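Local coordinates for TIR protein (Paracoccus denitrificans PD1222, PDB 3H16) that is of unknown function but belongs to the TIR domain family, whose fold sets a parallel beta sheet between layers of helices, at residues A33-A38 / L110-K115; L132-S137 / A146-I151; H21-S26 / H41-A46. All coordinates share one frame; numbering follows the deposited sequence.

Contact 1 of 3, residues A33-A38 / L110-K115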
loop_
_atom_site.group_PDB
_atom_site.type_symbol
_atom_site.label_atom_id
_atom_site.label_comp_id
_atom_site.label_asym_id
_atom_site.label_seq_id
_atom_site.Cartn_x
_atom_site.Cartn_y
_atom_site.Cartn_z
ATOM N N ALA B 33 -25.969 -0.372 -9.344
ATOM C CA ALA B 33 -26.292 -0.014 -10.713
ATOM C C ALA B 33 -25.127 0.571 -11.496
ATOM O O ALA B 33 -24.636 -0.049 -12.435
ATOM C CB ALA B 33 -27.462 0.966 -10.726
ATOM N N ASP B 34 -24.681 1.752 -11.092
ATOM C CA ASP B 34 -23.609 2.458 -11.786
ATOM C C ASP B 34 -22.160 2.021 -11.568
ATOM O O ASP B 34 -21.534 1.465 -12.476
ATOM C CB ASP B 34 -23.720 3.955 -11.487
ATOM C CG ASP B 34 -23.586 4.260 -10.006
ATOM O OD1 ASP B 34 -24.306 3.630 -9.201
ATOM O OD2 ASP B 34 -22.763 5.128 -9.646
ATOM N N PHE B 35 -21.632 2.274 -10.374
ATOM C CA PHE B 35 -20.233 1.977 -10.053
ATOM C C PHE B 35 -19.798 0.521 -9.949
ATOM O O PHE B 35 -18.990 0.043 -10.745
ATOM C CB PHE B 35 -19.838 2.695 -8.756
ATOM C CG PHE B 35 -18.370 2.622 -8.443
ATOM C CD1 PHE B 35 -17.436 3.236 -9.272
ATOM C CD2 PHE B 35 -17.919 1.930 -7.324
ATOM C CE1 PHE B 35 -16.074 3.160 -8.994
ATOM C CE2 PHE B 35 -16.557 1.849 -7.037
ATOM C CZ PHE B 35 -15.633 2.468 -7.879
ATOM N N VAL B 36 -20.318 -0.171 -8.948
ATOM C CA VAL B 36 -19.959 -1.553 -8.707
ATOM C C VAL B 36 -20.026 -2.435 -9.946
ATOM O O VAL B 36 -19.172 -3.300 -10.136
ATOM C CB VAL B 36 -20.833 -2.138 -7.589
ATOM C CG1 VAL B 36 -20.369 -3.535 -7.230
ATOM C CG2 VAL B 36 -20.746 -1.238 -6.367
ATOM N N GLU B 37 -21.023 -2.217 -10.794
ATOM C CA GLU B 37 -21.155 -3.017 -12.002
ATOM C C GLU B 37 -19.993 -2.716 -12.937
ATOM O O GLU B 37 -19.328 -3.629 -13.422
ATOM C CB GLU B 37 -22.487 -2.727 -12.692
ATOM C CG GLU B 37 -23.315 -3.976 -12.947
ATOM C CD GLU B 37 -24.732 -3.658 -13.384
ATOM O OE1 GLU B 37 -24.903 -3.024 -14.450
ATOM O OE2 GLU B 37 -25.675 -4.042 -12.659
ATOM N N ALA B 38 -19.743 -1.434 -13.177
ATOM C CA ALA B 38 -18.643 -1.023 -14.040
ATOM C C ALA B 38 -17.354 -1.644 -13.527
ATOM O O ALA B 38 -16.579 -2.227 -14.283
ATOM C CB ALA B 38 -18.515 0.487 -14.040
ATOM N N LEU B 110 -10.179 -4.346 1.161
ATOM C CA LEU B 110 -9.633 -3.167 0.524
ATOM C C LEU B 110 -10.729 -2.155 0.301
ATOM O O LEU B 110 -11.733 -2.437 -0.361
ATOM C CB LEU B 110 -8.987 -3.554 -0.806
ATOM C CG LEU B 110 -7.945 -4.676 -0.692
ATOM C CD1 LEU B 110 -7.360 -4.967 -2.050
ATOM C CD2 LEU B 110 -6.839 -4.262 0.271
ATOM N N PRO B 111 -10.571 -0.963 0.881
ATOM C CA PRO B 111 -11.579 0.088 0.719
ATOM C C PRO B 111 -11.287 0.953 -0.504
ATOM O O PRO B 111 -10.130 1.128 -0.894
ATOM C CB PRO B 111 -11.455 0.881 2.020
ATOM C CG PRO B 111 -9.984 0.839 2.270
ATOM C CD PRO B 111 -9.610 -0.614 1.945
ATOM N N ILE B 112 -12.336 1.489 -1.110
ATOM C CA ILE B 112 -12.178 2.356 -2.267
ATOM C C ILE B 112 -13.056 3.575 -2.031
ATOM O O ILE B 112 -14.284 3.456 -2.020
ATOM C CB ILE B 112 -12.644 1.674 -3.568
ATOM C CG1 ILE B 112 -11.806 0.430 -3.845
ATOM C CG2 ILE B 112 -12.536 2.643 -4.727
ATOM C CD1 ILE B 112 -12.153 -0.248 -5.166
ATOM N N TRP B 113 -12.428 4.733 -1.823
ATOM C CA TRP B 113 -13.157 5.978 -1.604
ATOM C C TRP B 113 -13.759 6.377 -2.933
ATOM O O TRP B 113 -13.085 6.337 -3.956
ATOM C CB TRP B 113 -12.215 7.074 -1.105
ATOM C CG TRP B 113 -11.728 6.860 0.300
ATOM C CD1 TRP B 113 -11.634 5.669 0.963
ATOM C CD2 TRP B 113 -11.220 7.858 1.195
ATOM N NE1 TRP B 113 -11.095 5.864 2.214
ATOM C CE2 TRP B 113 -10.832 7.197 2.381
ATOM C CE3 TRP B 113 -11.047 9.247 1.105
ATOM C CZ2 TRP B 113 -10.283 7.874 3.471
ATOM C CZ3 TRP B 113 -10.496 9.925 2.191
ATOM C CH2 TRP B 113 -10.121 9.234 3.357
ATOM N N HIS B 114 -15.028 6.762 -2.916
ATOM C CA HIS B 114 -15.721 7.142 -4.134
ATOM C C HIS B 114 -16.595 8.396 -3.979
ATOM O O HIS B 114 -17.623 8.389 -3.284
ATOM C CB HIS B 114 -16.570 5.964 -4.614
ATOM C CG HIS B 114 -17.190 6.180 -5.953
ATOM N ND1 HIS B 114 -16.455 6.554 -7.058
ATOM C CD2 HIS B 114 -18.478 6.098 -6.364
ATOM C CE1 HIS B 114 -17.264 6.698 -8.091
ATOM N NE2 HIS B 114 -18.497 6.428 -7.697
ATOM N N LYS B 115 -16.164 9.469 -4.634
ATOM C CA LYS B 115 -16.868 10.741 -4.611
ATOM C C LYS B 115 -17.146 11.253 -3.197
ATOM O O LYS B 115 -18.163 11.895 -2.937
ATOM C CB LYS B 115 -18.163 10.624 -5.423
ATOM C CG LYS B 115 -17.906 10.330 -6.908
ATOM C CD LYS B 115 -19.172 9.968 -7.682
ATOM C CE LYS B 115 -20.109 11.159 -7.853
ATOM N NZ LYS B 115 -19.469 12.264 -8.624
HETATM O O HOH W 1 -20.280 6.880 -10.165
#
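Helix 32-45 lies over strand 109-113, with the CA atoms of Phe-35 and His-114 9.1 Å apart, and no hydrogen bond joins the two segments directly. In this TIR domain the helix covers one face of the parallel sheet near the C-terminal end of the strand, and residues 110-115 lead from that strand into the following loop. The main contact is a face-to-face stack of Phe-35 on His-114: the centroids lie 4.0 Å apart and the planes are tilted by 19°, so the rings are close to parallel. The side chains reach in from the helix and from the strand end, and their rings overlap alongside each other. Phe-35 has CG anti to its own N (chi1 -172°), which carries the ring off the helix toward the sheet and brings CD1 to 3.7 Å from CE1 of His-114. The far end of the phenyl ring is met obliquely by a methyl group of the strand, Ile-112 CG2, at 4.4 Å from Phe-35 CZ. The imidazole is held between two layers, because Lys-115 CG lies 3.9 Å above the centre of its other face. The hydrogen bond between ND1 and Thr-136 OG1 helps to set its rotation, and a water at NE2 adds a second tie, to the helix. That water gives a hydrogen bond to OD2 of Asp-34, a poorly ordered side chain, at 3.1 Å, and sits in the imidazole plane, also 3.1 Å from His-114 NE2.

Contact 2 of 3, residues L132-S137 / A146-I151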
loop_
_atom_site.group_PDB
_atom_site.type_symbol
_atom_site.label_atom_id
_atom_site.label_comp_id
_atom_site.label_asym_id
_atom_site.label_seq_id
_atom_site.Cartn_x
_atom_site.Cartn_y
_atom_site.Cartn_z
ATOM N N LEU B 132 -4.842 4.400 4.684
ATOM C CA LEU B 132 -4.591 4.617 3.272
ATOM C C LEU B 132 -5.461 3.674 2.446
ATOM O O LEU B 132 -5.598 2.484 2.767
ATOM C CB LEU B 132 -3.108 4.421 2.956
ATOM C CG LEU B 132 -2.128 5.388 3.652
ATOM C CD1 LEU B 132 -0.784 5.276 2.967
ATOM C CD2 LEU B 132 -2.612 6.833 3.591
ATOM N N ALA B 133 -6.063 4.205 1.388
ATOM C CA ALA B 133 -6.932 3.395 0.561
ATOM C C ALA B 133 -6.884 3.768 -0.915
ATOM O O ALA B 133 -6.150 4.659 -1.312
ATOM C CB ALA B 133 -8.344 3.517 1.072
ATOM N N PHE B 134 -7.654 3.057 -1.733
ATOM C CA PHE B 134 -7.733 3.363 -3.152
ATOM C C PHE B 134 -8.787 4.454 -3.239
ATOM O O PHE B 134 -9.758 4.455 -2.472
ATOM C CB PHE B 134 -8.139 2.129 -3.950
ATOM C CG PHE B 134 -7.061 1.107 -4.034
ATOM C CD1 PHE B 134 -5.859 1.409 -4.661
ATOM C CD2 PHE B 134 -7.200 -0.124 -3.410
ATOM C CE1 PHE B 134 -4.808 0.505 -4.657
ATOM C CE2 PHE B 134 -6.150 -1.043 -3.398
ATOM C CZ PHE B 134 -4.951 -0.725 -4.020
ATOM N N ASN B 135 -8.583 5.377 -4.170
ATOM C CA ASN B 135 -9.453 6.534 -4.342
ATOM C C ASN B 135 -9.771 6.759 -5.838
ATOM O O ASN B 135 -8.864 7.047 -6.624
ATOM C CB ASN B 135 -8.702 7.745 -3.776
ATOM C CG ASN B 135 -9.602 8.905 -3.457
ATOM O OD1 ASN B 135 -10.723 8.996 -3.971
ATOM N ND2 ASN B 135 -9.115 9.817 -2.609
ATOM N N THR B 136 -11.037 6.648 -6.238
ATOM C CA THR B 136 -11.374 6.853 -7.649
ATOM C C THR B 136 -11.189 8.318 -8.064
ATOM O O THR B 136 -11.358 8.676 -9.230
ATOM C CB THR B 136 -12.825 6.444 -7.973
ATOM O OG1 THR B 136 -13.734 7.348 -7.338
ATOM C CG2 THR B 136 -13.101 5.040 -7.488
ATOM N N SER B 137 -10.828 9.158 -7.101
ATOM C CA SER B 137 -10.623 10.575 -7.355
ATOM C C SER B 137 -9.163 10.807 -7.732
ATOM O O SER B 137 -8.803 11.866 -8.253
ATOM C CB SER B 137 -10.972 11.372 -6.096
ATOM O OG SER B 137 -10.713 12.751 -6.256
ATOM N N ALA B 146 -5.733 -2.466 -11.929
ATOM C CA ALA B 146 -4.379 -2.990 -12.098
ATOM C C ALA B 146 -3.791 -3.262 -10.706
ATOM O O ALA B 146 -3.155 -4.294 -10.494
ATOM C CB ALA B 146 -3.509 -2.006 -12.857
ATOM N N ASP B 147 -4.012 -2.346 -9.761
ATOM C CA ASP B 147 -3.517 -2.529 -8.397
ATOM C C ASP B 147 -4.151 -3.759 -7.741
ATOM O O ASP B 147 -3.469 -4.530 -7.062
ATOM C CB ASP B 147 -3.814 -1.294 -7.533
ATOM C CG ASP B 147 -3.052 -0.055 -7.994
ATOM O OD1 ASP B 147 -1.856 -0.191 -8.341
ATOM O OD2 ASP B 147 -3.643 1.051 -7.998
ATOM N N LEU B 148 -5.456 -3.940 -7.944
ATOM C CA LEU B 148 -6.166 -5.069 -7.365
ATOM C C LEU B 148 -5.685 -6.404 -7.935
ATOM O O LEU B 148 -5.580 -7.391 -7.207
ATOM C CB LEU B 148 -7.669 -4.909 -7.580
ATOM C CG LEU B 148 -8.287 -3.718 -6.845
ATOM C CD1 LEU B 148 -9.685 -3.483 -7.350
ATOM C CD2 LEU B 148 -8.294 -3.972 -5.349
ATOM N N MET B 149 -5.395 -6.434 -9.232
ATOM C CA MET B 149 -4.903 -7.651 -9.866
ATOM C C MET B 149 -3.507 -7.937 -9.329
ATOM O O MET B 149 -3.121 -9.091 -9.154
ATOM C CB MET B 149 -4.849 -7.498 -11.387
ATOM C CG MET B 149 -6.208 -7.417 -12.055
ATOM S SD MET B 149 -7.327 -8.756 -11.557
ATOM C CE MET B 149 -6.539 -10.154 -12.316
ATOM N N ALA B 150 -2.750 -6.876 -9.068
ATOM C CA ALA B 150 -1.408 -7.027 -8.535
ATOM C C ALA B 150 -1.498 -7.669 -7.161
ATOM O O ALA B 150 -0.713 -8.558 -6.834
ATOM C CB ALA B 150 -0.750 -5.689 -8.425
ATOM N N ILE B 151 -2.464 -7.208 -6.366
ATOM C CA ILE B 151 -2.687 -7.711 -5.014
ATOM C C ILE B 151 -3.218 -9.138 -5.031
ATOM O O ILE B 151 -2.920 -9.929 -4.138
ATOM C CB ILE B 151 -3.669 -6.799 -4.242
ATOM C CG1 ILE B 151 -3.006 -5.450 -3.956
ATOM C CG2 ILE B 151 -4.083 -7.449 -2.931
ATOM C CD1 ILE B 151 -3.898 -4.464 -3.226
#
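Phe-134 of the short strand 134-135, outermost in the sheet of this chain, points its ring at helix 141-153, where it meets Asp-147, Leu-148 and Ile-151. This is the last strand and last helix of the TIR fold, the helix lying on the sheet face, with the CA atoms of Phe-134 and Asp-147 8.9 Å apart. From CB the side chain sets out with CG beside the backbone N (chi1 -72°), sending the ring across to the helix. On one flank CD1 lies 4.0 Å from Asp-147 OD2; next along, CE1 comes to 3.5 Å from Asp-147 CB, which approaches obliquely. The carboxylate is nearly parallel to the ring, the planes differing by 15°, yet its oxygens bond elsewhere: OD2 forms a salt bridge with Lys-139, and OD1 accepts from the backbone N of Gln-92 of the second subunit. On the other flank CE2 touches Leu-148 CD2 at 4.1 Å. The tip, CZ, meets a methyl group lying in the ring plane at the edge, Ile-151 CD1, at 4.0 Å. The ring of Phe-124 of the second subunit also meets Phe-134, so this corner of the core joins the dimer interface. Beyond the strand the chain bends in an Asx turn: Ser-137 N donates to Asn-135 OD1 over 3.1 Å, from above the carbonyl plane.

Contact 3 of 3, residues H21-S26 / H41-A46; sequences HDIFIS and HTLRAA
Leu-43 meets Ile-23 and Ile-25 in a purely apolar contact between helix 32-45 and strand 21-28, where the CA atoms of Ile-23 and Leu-43 are 9.3 Å apart. The leucine forks over the strand and spends one methyl on each isoleucine: CD2 comes to 4.4 Å from Ile-23 CD1, and CD1 to 4.4 Å from Ile-25 CD1. All three side chains are buried, but the touch is light, methyl against methyl, and only 98 Å² is buried between the segments. Both isoleucines are stretched out, with CD1 anti to CA (chi2 178° in Ile-23), which carries their end methyls away from the sheet to the helix. On the other face of the sheet Phe-24 packs against Ile-67 and Leu-71 of helix 63-73.

No hydrogen bond crosses the contact. Those within 41-46 are backbone bonds of a helix near its end: Ala-45 N bonds to His-41 O at 2.9 Å, whereas the bonds from Ala-46 N are weak. Just ahead of Ile-23, where the chain turns a corner, Asp-22 is tied into its surroundings, with OD1 in a salt bridge to Arg-75 and OD2 accepting from the backbone N of Glu-49.

Strand 21-28, helix 32-45 and the adjacent parallel strand 50-57 form a beta-alpha-beta crossover, the opening unit of the TIR fold, and Leu-43 packs its helix onto the first strand.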
loop_
_atom_site.group_PDB
_atom_site.type_symbol
_atom_site.label_atom_id
_atom_site.label_comp_id
_atom_site.label_asym_id
_atom_site.label_seq_id
_atom_site.Cartn_x
_atom_site.Cartn_y
_atom_site.Cartn_z
ATOM N N HIS B 21 -13.869 -17.700 -5.002
ATOM C CA HIS B 21 -13.944 -16.328 -5.504
ATOM C C HIS B 21 -12.665 -15.584 -5.141
ATOM O O HIS B 21 -12.040 -15.869 -4.119
ATOM C CB HIS B 21 -15.138 -15.580 -4.899
ATOM C CG HIS B 21 -16.465 -16.187 -5.224
ATOM N ND1 HIS B 21 -17.094 -17.090 -4.393
ATOM C CD2 HIS B 21 -17.285 -16.019 -6.288
ATOM C CE1 HIS B 21 -18.246 -17.450 -4.931
ATOM N NE2 HIS B 21 -18.384 -16.813 -6.081
ATOM N N ASP B 22 -12.270 -14.637 -5.982
ATOM C CA ASP B 22 -11.072 -13.873 -5.690
ATOM C C ASP B 22 -11.477 -12.651 -4.885
ATOM O O ASP B 22 -10.849 -12.310 -3.876
ATOM C CB ASP B 22 -10.380 -13.403 -6.975
ATOM C CG ASP B 22 -9.676 -14.531 -7.733
ATOM O OD1 ASP B 22 -8.786 -15.202 -7.160
ATOM O OD2 ASP B 22 -10.005 -14.730 -8.921
ATOM N N ILE B 23 -12.565 -12.024 -5.318
ATOM C CA ILE B 23 -13.031 -10.795 -4.711
ATOM C C ILE B 23 -14.532 -10.640 -4.611
ATOM O O ILE B 23 -15.266 -10.948 -5.560
ATOM C CB ILE B 23 -12.540 -9.590 -5.542
ATOM C CG1 ILE B 23 -11.013 -9.606 -5.637
ATOM C CG2 ILE B 23 -13.056 -8.285 -4.945
ATOM C CD1 ILE B 23 -10.446 -8.491 -6.469
ATOM N N PHE B 24 -14.994 -10.155 -3.461
ATOM C CA PHE B 24 -16.411 -9.858 -3.292
ATOM C C PHE B 24 -16.427 -8.351 -3.077
ATOM O O PHE B 24 -15.502 -7.815 -2.478
ATOM C CB PHE B 24 -17.023 -10.591 -2.094
ATOM C CG PHE B 24 -16.565 -10.092 -0.758
ATOM C CD1 PHE B 24 -15.460 -10.653 -0.133
ATOM C CD2 PHE B 24 -17.298 -9.126 -0.078
ATOM C CE1 PHE B 24 -15.095 -10.275 1.159
ATOM C CE2 PHE B 24 -16.941 -8.736 1.218
ATOM C CZ PHE B 24 -15.838 -9.315 1.841
ATOM N N ILE B 25 -17.445 -7.667 -3.590
ATOM C CA ILE B 25 -17.530 -6.207 -3.455
ATOM C C ILE B 25 -18.678 -5.697 -2.573
ATOM O O ILE B 25 -19.824 -5.607 -3.027
ATOM C CB ILE B 25 -17.682 -5.531 -4.833
ATOM C CG1 ILE B 25 -16.622 -6.047 -5.796
ATOM C CG2 ILE B 25 -17.556 -4.027 -4.684
ATOM C CD1 ILE B 25 -16.705 -5.437 -7.175
ATOM N N SER B 26 -18.367 -5.362 -1.323
ATOM C CA SER B 26 -19.363 -4.833 -0.388
ATOM C C SER B 26 -19.707 -3.407 -0.839
ATOM O O SER B 26 -18.812 -2.609 -1.137
ATOM C CB SER B 26 -18.792 -4.808 1.030
ATOM O OG SER B 26 -19.753 -4.349 1.963
ATOM N N HIS B 41 -17.180 -5.517 -14.040
ATOM C CA HIS B 41 -16.902 -5.857 -15.428
ATOM C C HIS B 41 -15.399 -5.711 -15.678
ATOM O O HIS B 41 -14.733 -6.662 -16.113
ATOM C CB HIS B 41 -17.680 -4.930 -16.369
ATOM C CG HIS B 41 -17.642 -5.351 -17.804
ATOM N ND1 HIS B 41 -18.298 -6.472 -18.268
ATOM C CD2 HIS B 41 -17.012 -4.814 -18.875
ATOM C CE1 HIS B 41 -18.073 -6.606 -19.562
ATOM N NE2 HIS B 41 -17.296 -5.614 -19.956
ATOM N N THR B 42 -14.876 -4.522 -15.378
ATOM C CA THR B 42 -13.458 -4.222 -15.557
ATOM C C THR B 42 -12.546 -5.217 -14.854
ATOM O O THR B 42 -11.534 -5.631 -15.415
ATOM C CB THR B 42 -13.130 -2.826 -15.053
ATOM O OG1 THR B 42 -14.002 -1.890 -15.689
ATOM C CG2 THR B 42 -11.688 -2.469 -15.372
ATOM N N LEU B 43 -12.893 -5.592 -13.629
ATOM C CA LEU B 43 -12.105 -6.556 -12.881
ATOM C C LEU B 43 -12.120 -7.942 -13.536
ATOM O O LEU B 43 -11.074 -8.584 -13.665
ATOM C CB LEU B 43 -12.629 -6.662 -11.453
ATOM C CG LEU B 43 -12.023 -5.767 -10.372
ATOM C CD1 LEU B 43 -12.827 -5.934 -9.082
ATOM C CD2 LEU B 43 -10.569 -6.146 -10.144
ATOM N N ARG B 44 -13.296 -8.412 -13.946
ATOM C CA ARG B 44 -13.397 -9.726 -14.588
ATOM C C ARG B 44 -12.643 -9.740 -15.917
ATOM O O ARG B 44 -11.980 -10.721 -16.255
ATOM C CB ARG B 44 -14.860 -10.104 -14.820
ATOM C CG ARG B 44 -15.633 -10.321 -13.545
ATOM C CD ARG B 44 -17.056 -10.735 -13.824
ATOM N NE ARG B 44 -17.872 -10.648 -12.618
ATOM C CZ ARG B 44 -19.181 -10.872 -12.580
ATOM N NH1 ARG B 44 -19.834 -11.203 -13.687
ATOM N NH2 ARG B 44 -19.840 -10.751 -11.436
ATOM N N ALA B 45 -12.754 -8.646 -16.663
ATOM C CA ALA B 45 -12.065 -8.512 -17.939
ATOM C C ALA B 45 -10.572 -8.642 -17.707
ATOM O O ALA B 45 -9.838 -9.050 -18.606
ATOM C CB ALA B 45 -12.368 -7.158 -18.566
ATOM N N ALA B 46 -10.119 -8.294 -16.506
ATOM C CA ALA B 46 -8.701 -8.379 -16.192
ATOM C C ALA B 46 -8.331 -9.738 -15.611
ATOM O O ALA B 46 -7.172 -9.983 -15.267
ATOM C CB ALA B 46 -8.298 -7.272 -15.231
#

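Overall arrangement
All three contacts pack one face of the same parallel sheet, with their centres about 11 to 13 Å apart. Contacts 1 and 3 use the same helix 32-45, Phe-35 and Leu-43 lying about two turns apart, and touch where Val-36 CG1 lies 3.8 Å from Ile-25 CG2. Contacts 1 and 2 are bound through neighbouring strands: Trp-113 N is probably hydrogen-bonded to Phe-134 O at 2.8 Å. Beside this bond Pro-111 CG packs 3.4 Å from Ala-133 CB. Helices 32-45 and 141-153 meet between contacts 2 and 3, with Leu-148 CD1 4.0 Å from Leu-43 CD2. Contacts 1 and 2 also touch the second subunit; contact 3 does not.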